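Long-range contacts in surface-associated protein CshB (Streptococcus gordonii, PDB 6YZG), which is a cell-wall-anchored surface adhesin, probably binding host fibronectin, represented here by a piece that contains the second non-repetitive domain of the adhesin: residues D147-I155 and I182-E190; G18-T26 and T36-P44. All coordinates share one frame; numbering follows the deposited sequence.

Two ways of joining distant residues occur within the second non-repetitive domain of this adhesin. Interaction 2 (18-26 with 36-44) comes first along the chain and closes before interaction 1 (147-155 with 182-190) opens. It joins neighbouring strands of a hairpin in the antiparallel sheet that also includes strand 119-131, whereas interaction 1 docks helix 184-193 on a turn leading into strand 153-158 of a separate sheet. The centres of interaction 1 and interaction 2 are 28 Å apart, and the nearest atoms of interaction 1 and interaction 2 are about 8 Å apart, without touching. Both also reach the second subunit, interaction 1 through a continued sheet and interaction 2 through a salt bridge, so each contributes residues to the dimer interface.

Interaction 1 (D147-I155 and I182-E190); sequences DANPGEFAI and ITKKMLDDE
P150 stands opposite L187 with their CA atoms 5.4 Å apart, where the type I turn N149-E152 presses against the first turns of helix 184-193. The proline ring rests on the helix, touching both its backbone and a side chain: its CB lies 3.8 Å from M186 O, while the E190 side chain crosses the ring at about a right angle, bringing CD to 3.9 Å from P150 CD. E190 has CG anti to the backbone N (chi1 -168°) and then bends at chi2, which brings the carboxylate end to CG and CD of the proline; its OE1 forms a salt bridge with R194.

Around the P150 carbonyl the surroundings are mostly apolar. P150 O is buried without a polar partner, with I182 CG2 3.4 Å and L187 CD1 3.4 Å from that oxygen. The F153 ring receives both residues at its edge, near its plane: I182 CD1 approaches F153 CD1 at 4.2 Å, and L187 CD2 meets F153 CZ at 4.0 Å. One ring face has G151 O above its centre. L211 and I199 add further packing around F153.

The turn is braced from within by E152, whose OE1 accepts from N149 N at 2.9 Å on the anti side of the carboxylate. Beyond it, F153-I155 pair antiparallel with a strand of the second subunit, carrying the sheet across the interface. On the other partner, T183 OG1 accepts from M186 N, while a weak bond returns from T183 N to M186 SD. This reciprocal pair is a capping box, an N-terminal helix-capping motif that here starts the helix packed on the P150 turn.

Interaction 2 (G18-T26 and T36-P44); sequences GLKVGTTFT and TLTVKELKP
F25 O takes the shortest hydrogen bond of the contact, 2.8 Å from L37 N and nearly straight at 173°, and receives a second, softer approach from the CA-H of T36. F25 N returns the bond to L37 O, making this an antiparallel hydrogen-bonded pair. The non-hydrogen-bonded pairs T24-T38 and T26-T36 flank it, and in each the threonines lie side by side, pointing the same way: T24 CG2 meets T38 OG1 at 3.7 Å, and T26 CG2 meets T36 OG1 at the same separation. On the other face F25 CB packs 4.2 Å from L37 CB, and the F25 ring makes edge-to-face contacts with W10 and F4.

The ladder belongs to the beta hairpin of strands 24-30 and 33-41, and it gives way to the type II turn K20-T23. V39 straddles this change, donating from N to T23 O at 2.9 Å and accepting at O from G22 N, which sits 18° off the carbonyl plane. Its two methyls take different neighbours: CG1, anti to the backbone N (chi1 178°), lies 3.5 Å from K20 O, while CG2 meets L19 CD2 at 3.7 Å. L42 CD1 presses on the backbone, 3.5 Å from K20 CA. At the classic bulge formed by K40 and E41 opposite K124, K40 reaches E245 of the second subunit in a salt bridge.

Interaction 1 (D147-I155 and I182-E190)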
loop_
_atom_site.group_PDB
_atom_site.type_symbol
_atom_site.label_atom_id
_atom_site.label_comp_id
_atom_site.label_asym_id
_atom_site.label_seq_id
_atom_site.Cartn_x
_atom_site.Cartn_y
_atom_site.Cartn_z
ATOM N N ASP A 147 -4.345 -2.145 -5.453
ATOM C CA ASP A 147 -4.229 -1.120 -4.398
ATOM C C ASP A 147 -3.981 0.239 -5.065
ATOM O O ASP A 147 -3.472 0.301 -6.150
ATOM C CB ASP A 147 -3.084 -1.418 -3.429
ATOM C CG ASP A 147 -3.438 -1.017 -1.997
ATOM O OD1 ASP A 147 -4.353 -0.229 -1.811
ATOM O OD2 ASP A 147 -2.853 -1.566 -1.069
ATOM N N ALA A 148 -4.418 1.273 -4.385
ATOM C CA ALA A 148 -4.243 2.649 -4.855
ATOM C C ALA A 148 -3.693 3.526 -3.722
ATOM O O ALA A 148 -4.231 3.536 -2.660
ATOM C CB ALA A 148 -5.577 3.167 -5.327
ATOM N N ASN A 149 -2.600 4.183 -4.008
ATOM C CA ASN A 149 -2.081 5.262 -3.166
ATOM C C ASN A 149 -2.801 6.545 -3.586
ATOM O O ASN A 149 -3.569 6.575 -4.550
ATOM C CB ASN A 149 -0.562 5.234 -3.259
ATOM C CG ASN A 149 0.004 5.674 -4.575
ATOM O OD1 ASN A 149 -0.412 6.699 -5.109
ATOM N ND2 ASN A 149 1.016 4.952 -5.058
ATOM N N PRO A 150 -2.633 7.671 -2.881
ATOM C CA PRO A 150 -3.365 8.884 -3.175
ATOM C C PRO A 150 -3.145 9.484 -4.566
ATOM O O PRO A 150 -3.944 10.338 -4.922
ATOM C CB PRO A 150 -2.854 9.865 -2.095
ATOM C CG PRO A 150 -2.448 8.954 -0.979
ATOM C CD PRO A 150 -1.783 7.798 -1.679
ATOM N N GLY A 151 -2.127 9.099 -5.328
ATOM C CA GLY A 151 -1.942 9.540 -6.714
ATOM C C GLY A 151 -2.374 8.543 -7.752
ATOM O O GLY A 151 -2.026 8.736 -8.901
ATOM N N GLU A 152 -3.084 7.504 -7.351
ATOM C CA GLU A 152 -3.526 6.428 -8.283
ATOM C C GLU A 152 -5.053 6.482 -8.312
ATOM O O GLU A 152 -5.667 6.372 -7.261
ATOM C CB GLU A 152 -3.030 5.027 -7.912
ATOM C CG GLU A 152 -1.504 4.940 -7.892
ATOM C CD GLU A 152 -0.947 3.595 -7.451
ATOM O OE1 GLU A 152 -1.384 3.115 -6.391
ATOM O OE2 GLU A 152 -0.116 3.029 -8.160
ATOM N N PHE A 153 -5.655 6.687 -9.486
ATOM C CA PHE A 153 -7.100 6.944 -9.608
ATOM C C PHE A 153 -7.771 5.828 -10.383
ATOM O O PHE A 153 -7.343 5.484 -11.503
ATOM C CB PHE A 153 -7.328 8.289 -10.313
ATOM C CG PHE A 153 -6.558 9.469 -9.740
ATOM C CD1 PHE A 153 -6.400 9.630 -8.377
ATOM C CD2 PHE A 153 -5.944 10.336 -10.582
ATOM C CE1 PHE A 153 -5.682 10.699 -7.879
ATOM C CE2 PHE A 153 -5.137 11.367 -10.108
ATOM C CZ PHE A 153 -5.095 11.599 -8.752
ATOM N N ALA A 154 -8.887 5.341 -9.835
ATOM C CA ALA A 154 -9.855 4.509 -10.588
ATOM C C ALA A 154 -11.240 5.083 -10.322
ATOM O O ALA A 154 -11.636 5.296 -9.168
ATOM C CB ALA A 154 -9.733 3.058 -10.211
ATOM N N ILE A 155 -11.949 5.324 -11.412
ATOM C CA ILE A 155 -13.272 5.996 -11.390
ATOM C C ILE A 155 -14.244 5.062 -12.103
ATOM O O ILE A 155 -13.929 4.581 -13.197
ATOM C CB ILE A 155 -13.226 7.370 -12.080
ATOM C CG1 ILE A 155 -12.240 8.293 -11.348
ATOM C CG2 ILE A 155 -14.614 7.972 -12.158
ATOM C CD1 ILE A 155 -11.832 9.491 -12.181
ATOM N N ILE A 182 -10.104 9.997 -1.873
ATOM C CA ILE A 182 -8.882 10.802 -2.064
ATOM C C ILE A 182 -9.302 12.252 -2.169
ATOM O O ILE A 182 -10.138 12.614 -3.020
ATOM C CB ILE A 182 -8.088 10.366 -3.314
ATOM C CG1 ILE A 182 -7.690 8.911 -3.211
ATOM C CG2 ILE A 182 -6.891 11.261 -3.519
ATOM C CD1 ILE A 182 -7.043 8.284 -4.445
ATOM N N THR A 183 -8.662 13.086 -1.357
ATOM C CA THR A 183 -8.894 14.521 -1.402
ATOM C C THR A 183 -7.704 15.280 -1.973
ATOM O O THR A 183 -6.596 14.705 -2.094
ATOM C CB THR A 183 -9.178 15.035 0.009
ATOM O OG1 THR A 183 -7.987 14.862 0.768
ATOM C CG2 THR A 183 -10.326 14.316 0.673
ATOM N N LYS A 184 -7.962 16.526 -2.349
ATOM C CA LYS A 184 -6.883 17.404 -2.839
ATOM C C LYS A 184 -5.758 17.485 -1.812
ATOM O O LYS A 184 -4.622 17.389 -2.190
ATOM C CB LYS A 184 -7.457 18.783 -3.170
ATOM C CG LYS A 184 -6.405 19.791 -3.601
ATOM C CD LYS A 184 -6.964 20.976 -4.329
ATOM C CE LYS A 184 -5.860 21.755 -5.020
ATOM N NZ LYS A 184 -6.390 22.942 -5.727
ATOM N N LYS A 185 -6.081 17.620 -0.530
ATOM C CA LYS A 185 -5.039 17.656 0.514
ATOM C C LYS A 185 -4.212 16.383 0.521
ATOM O O LYS A 185 -2.962 16.429 0.579
ATOM C CB LYS A 185 -5.721 17.900 1.870
ATOM C CG LYS A 185 -4.697 17.930 3.011
ATOM C CD LYS A 185 -5.298 18.187 4.370
ATOM C CE LYS A 185 -4.313 18.835 5.320
ATOM N NZ LYS A 185 -3.027 18.095 5.360
ATOM N N MET A 186 -4.835 15.213 0.419
ATOM C CA MET A 186 -4.094 13.946 0.437
ATOM C C MET A 186 -3.163 13.863 -0.787
ATOM O O MET A 186 -2.025 13.347 -0.689
ATOM C CB MET A 186 -5.044 12.755 0.384
ATOM C CG MET A 186 -5.741 12.480 1.683
ATOM S SD MET A 186 -7.155 11.339 1.406
ATOM C CE MET A 186 -8.066 11.602 2.924
ATOM N N LEU A 187 -3.673 14.279 -1.937
ATOM C CA LEU A 187 -2.909 14.223 -3.201
ATOM C C LEU A 187 -1.696 15.176 -3.090
ATOM O O LEU A 187 -0.590 14.760 -3.449
ATOM C CB LEU A 187 -3.867 14.549 -4.362
ATOM C CG LEU A 187 -3.237 14.569 -5.736
ATOM C CD1 LEU A 187 -2.538 13.261 -6.086
ATOM C CD2 LEU A 187 -4.302 14.935 -6.757
ATOM N N ASP A 188 -1.894 16.386 -2.562
ATOM C CA ASP A 188 -0.818 17.412 -2.465
ATOM C C ASP A 188 0.178 16.953 -1.409
ATOM O O ASP A 188 1.417 17.110 -1.698
ATOM C CB ASP A 188 -1.406 18.798 -2.253
ATOM C CG ASP A 188 -1.955 19.410 -3.523
ATOM O OD1 ASP A 188 -1.474 19.031 -4.637
ATOM O OD2 ASP A 188 -2.800 20.270 -3.404
ATOM N N ASP A 189 -0.285 16.357 -0.296
ATOM C CA ASP A 189 0.630 15.799 0.734
ATOM C C ASP A 189 1.470 14.688 0.111
ATOM O O ASP A 189 2.687 14.647 0.353
ATOM C CB ASP A 189 -0.097 15.299 1.971
ATOM C CG ASP A 189 -0.677 16.416 2.821
ATOM O OD1 ASP A 189 -0.361 17.618 2.547
ATOM O OD2 ASP A 189 -1.499 16.089 3.717
ATOM N N GLU A 190 0.880 13.830 -0.721
ATOM C CA GLU A 190 1.621 12.719 -1.363
ATOM C C GLU A 190 2.621 13.320 -2.345
ATOM O O GLU A 190 3.740 12.753 -2.456
ATOM C CB GLU A 190 0.666 11.759 -2.074
ATOM C CG GLU A 190 1.288 10.468 -2.497
ATOM C CD GLU A 190 1.686 9.550 -1.338
ATOM O OE1 GLU A 190 2.408 8.601 -1.608
ATOM O OE2 GLU A 190 1.248 9.777 -0.180
#

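Interaction 2 (G18-T26 and T36-P44)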
loop_
_atom_site.group_PDB
_atom_site.type_symbol
_atom_site.label_atom_id
_atom_site.label_comp_id
_atom_site.label_asym_id
_atom_site.label_seq_id
_atom_site.Cartn_x
_atom_site.Cartn_y
_atom_site.Cartn_z
ATOM N N GLY A 18 -6.158 -7.296 -28.085
ATOM C CA GLY A 18 -6.789 -6.391 -27.124
ATOM C C GLY A 18 -8.087 -5.772 -27.626
ATOM O O GLY A 18 -8.524 -6.005 -28.795
ATOM N N LEU A 19 -8.679 -4.963 -26.768
ATOM C CA LEU A 19 -10.017 -4.427 -27.042
ATOM C C LEU A 19 -9.899 -3.336 -28.090
ATOM O O LEU A 19 -9.032 -2.467 -28.050
ATOM C CB LEU A 19 -10.650 -3.876 -25.754
ATOM C CG LEU A 19 -11.363 -4.930 -24.894
ATOM C CD1 LEU A 19 -10.543 -6.147 -24.590
ATOM C CD2 LEU A 19 -11.821 -4.276 -23.594
ATOM N N LYS A 20 -10.937 -3.281 -28.902
ATOM C CA LYS A 20 -11.213 -2.151 -29.812
ATOM C C LYS A 20 -12.714 -1.822 -29.707
ATOM O O LYS A 20 -13.446 -2.591 -29.102
ATOM C CB LYS A 20 -10.845 -2.438 -31.273
ATOM C CG LYS A 20 -11.516 -3.631 -31.928
ATOM C CD LYS A 20 -10.782 -3.967 -33.199
ATOM C CE LYS A 20 -11.628 -4.720 -34.158
ATOM N NZ LYS A 20 -11.168 -4.366 -35.526
ATOM N N VAL A 21 -13.131 -0.699 -30.267
ATOM C CA VAL A 21 -14.557 -0.394 -30.323
ATOM C C VAL A 21 -15.265 -1.493 -31.118
ATOM O O VAL A 21 -14.801 -1.828 -32.204
ATOM C CB VAL A 21 -14.809 1.026 -30.838
ATOM C CG1 VAL A 21 -16.281 1.294 -31.059
ATOM C CG2 VAL A 21 -14.215 2.039 -29.867
ATOM N N GLY A 22 -16.249 -2.126 -30.505
ATOM C CA GLY A 22 -16.986 -3.242 -31.105
ATOM C C GLY A 22 -16.511 -4.589 -30.635
ATOM O O GLY A 22 -17.117 -5.610 -31.012
ATOM N N THR A 23 -15.420 -4.684 -29.876
ATOM C CA THR A 23 -15.077 -5.936 -29.205
ATOM C C THR A 23 -16.206 -6.362 -28.282
ATOM O O THR A 23 -16.843 -5.508 -27.610
ATOM C CB THR A 23 -13.801 -5.817 -28.364
ATOM O OG1 THR A 23 -12.701 -5.547 -29.246
ATOM C CG2 THR A 23 -13.526 -7.023 -27.485
ATOM N N THR A 24 -16.515 -7.650 -28.232
ATOM C CA THR A 24 -17.508 -8.174 -27.293
ATOM C C THR A 24 -16.910 -9.206 -26.342
ATOM O O THR A 24 -15.971 -9.968 -26.681
ATOM C CB THR A 24 -18.732 -8.791 -28.006
ATOM O OG1 THR A 24 -18.305 -9.960 -28.750
ATOM C CG2 THR A 24 -19.446 -7.750 -28.814
ATOM N N PHE A 25 -17.520 -9.251 -25.151
ATOM C CA PHE A 25 -17.257 -10.281 -24.127
ATOM C C PHE A 25 -18.628 -10.882 -23.840
ATOM O O PHE A 25 -19.543 -10.116 -23.459
ATOM C CB PHE A 25 -16.613 -9.729 -22.848
ATOM C CG PHE A 25 -16.460 -10.729 -21.744
ATOM C CD1 PHE A 25 -17.495 -10.941 -20.847
ATOM C CD2 PHE A 25 -15.300 -11.496 -21.668
ATOM C CE1 PHE A 25 -17.367 -11.907 -19.870
ATOM C CE2 PHE A 25 -15.168 -12.434 -20.640
ATOM C CZ PHE A 25 -16.216 -12.628 -19.776
ATOM N N THR A 26 -18.811 -12.190 -23.919
ATOM C CA THR A 26 -20.101 -12.813 -23.685
ATOM C C THR A 26 -19.942 -14.039 -22.777
ATOM O O THR A 26 -19.035 -14.836 -22.975
ATOM C CB THR A 26 -20.678 -13.284 -25.035
ATOM O OG1 THR A 26 -20.642 -12.253 -26.030
ATOM C CG2 THR A 26 -22.091 -13.764 -24.800
ATOM N N THR A 36 -23.652 -9.797 -22.088
ATOM C CA THR A 36 -22.839 -9.413 -23.243
ATOM C C THR A 36 -22.336 -8.014 -22.977
ATOM O O THR A 36 -23.183 -7.090 -22.769
ATOM C CB THR A 36 -23.620 -9.435 -24.549
ATOM O OG1 THR A 36 -24.205 -10.749 -24.746
ATOM C CG2 THR A 36 -22.736 -9.094 -25.714
ATOM N N LEU A 37 -21.039 -7.806 -23.014
ATOM C CA LEU A 37 -20.393 -6.503 -22.912
ATOM C C LEU A 37 -19.902 -6.157 -24.314
ATOM O O LEU A 37 -19.266 -6.995 -24.991
ATOM C CB LEU A 37 -19.166 -6.500 -22.004
ATOM C CG LEU A 37 -19.309 -7.069 -20.604
ATOM C CD1 LEU A 37 -18.035 -6.851 -19.806
ATOM C CD2 LEU A 37 -20.558 -6.704 -19.872
ATOM N N THR A 38 -20.153 -4.934 -24.746
ATOM C CA THR A 38 -19.629 -4.435 -26.021
ATOM C C THR A 38 -18.826 -3.171 -25.766
ATOM O O THR A 38 -19.338 -2.291 -25.065
ATOM C CB THR A 38 -20.742 -4.096 -27.018
ATOM O OG1 THR A 38 -21.593 -5.249 -27.205
ATOM C CG2 THR A 38 -20.193 -3.683 -28.359
ATOM N N VAL A 39 -17.601 -3.102 -26.260
ATOM C CA VAL A 39 -16.805 -1.874 -26.097
ATOM C C VAL A 39 -17.400 -0.743 -26.909
ATOM O O VAL A 39 -17.501 -0.877 -28.168
ATOM C CB VAL A 39 -15.351 -2.111 -26.447
ATOM C CG1 VAL A 39 -14.608 -0.821 -26.302
ATOM C CG2 VAL A 39 -14.736 -3.234 -25.650
ATOM N N LYS A 40 -17.871 0.316 -26.255
ATOM C CA LYS A 40 -18.481 1.487 -26.936
ATOM C C LYS A 40 -17.386 2.538 -27.184
ATOM O O LYS A 40 -17.439 3.228 -28.209
ATOM C CB LYS A 40 -19.568 2.056 -26.022
ATOM C CG LYS A 40 -20.295 3.270 -26.571
ATOM C CD LYS A 40 -21.401 3.723 -25.666
ATOM C CE LYS A 40 -22.229 4.824 -26.285
ATOM N NZ LYS A 40 -23.655 4.634 -25.944
ATOM N N GLU A 41 -16.491 2.737 -26.201
ATOM C CA GLU A 41 -15.488 3.826 -26.234
ATOM C C GLU A 41 -14.224 3.360 -25.520
ATOM O O GLU A 41 -14.325 2.591 -24.540
ATOM C CB GLU A 41 -16.004 5.082 -25.508
ATOM C CG GLU A 41 -17.210 5.720 -26.116
ATOM C CD GLU A 41 -17.494 7.033 -25.420
ATOM O OE1 GLU A 41 -17.381 8.091 -26.098
ATOM O OE2 GLU A 41 -17.669 6.992 -24.175
ATOM N N LEU A 42 -13.070 3.761 -26.016
ATOM C CA LEU A 42 -11.771 3.567 -25.374
ATOM C C LEU A 42 -11.117 4.955 -25.279
ATOM O O LEU A 42 -10.268 5.350 -26.153
ATOM C CB LEU A 42 -10.902 2.573 -26.166
ATOM C CG LEU A 42 -11.404 1.146 -26.092
ATOM C CD1 LEU A 42 -10.951 0.322 -27.291
ATOM C CD2 LEU A 42 -10.933 0.496 -24.803
ATOM N N LYS A 43 -11.460 5.664 -24.236
ATOM C CA LYS A 43 -11.018 7.047 -24.043
ATOM C C LYS A 43 -10.877 7.322 -22.570
ATOM O O LYS A 43 -11.575 6.750 -21.707
ATOM C CB LYS A 43 -11.972 8.060 -24.662
ATOM C CG LYS A 43 -12.054 8.052 -26.182
ATOM C CD LYS A 43 -12.685 9.407 -26.707
ATOM C CE LYS A 43 -12.477 9.683 -28.181
ATOM N NZ LYS A 43 -11.055 9.570 -28.609
ATOM N N PRO A 44 -9.916 8.208 -22.209
ATOM C CA PRO A 44 -9.697 8.538 -20.802
ATOM C C PRO A 44 -10.656 9.603 -20.239
ATOM O O PRO A 44 -11.472 10.165 -20.929
ATOM C CB PRO A 44 -8.269 9.063 -20.810
ATOM C CG PRO A 44 -8.194 9.786 -22.149
ATOM C CD PRO A 44 -8.910 8.836 -23.106
#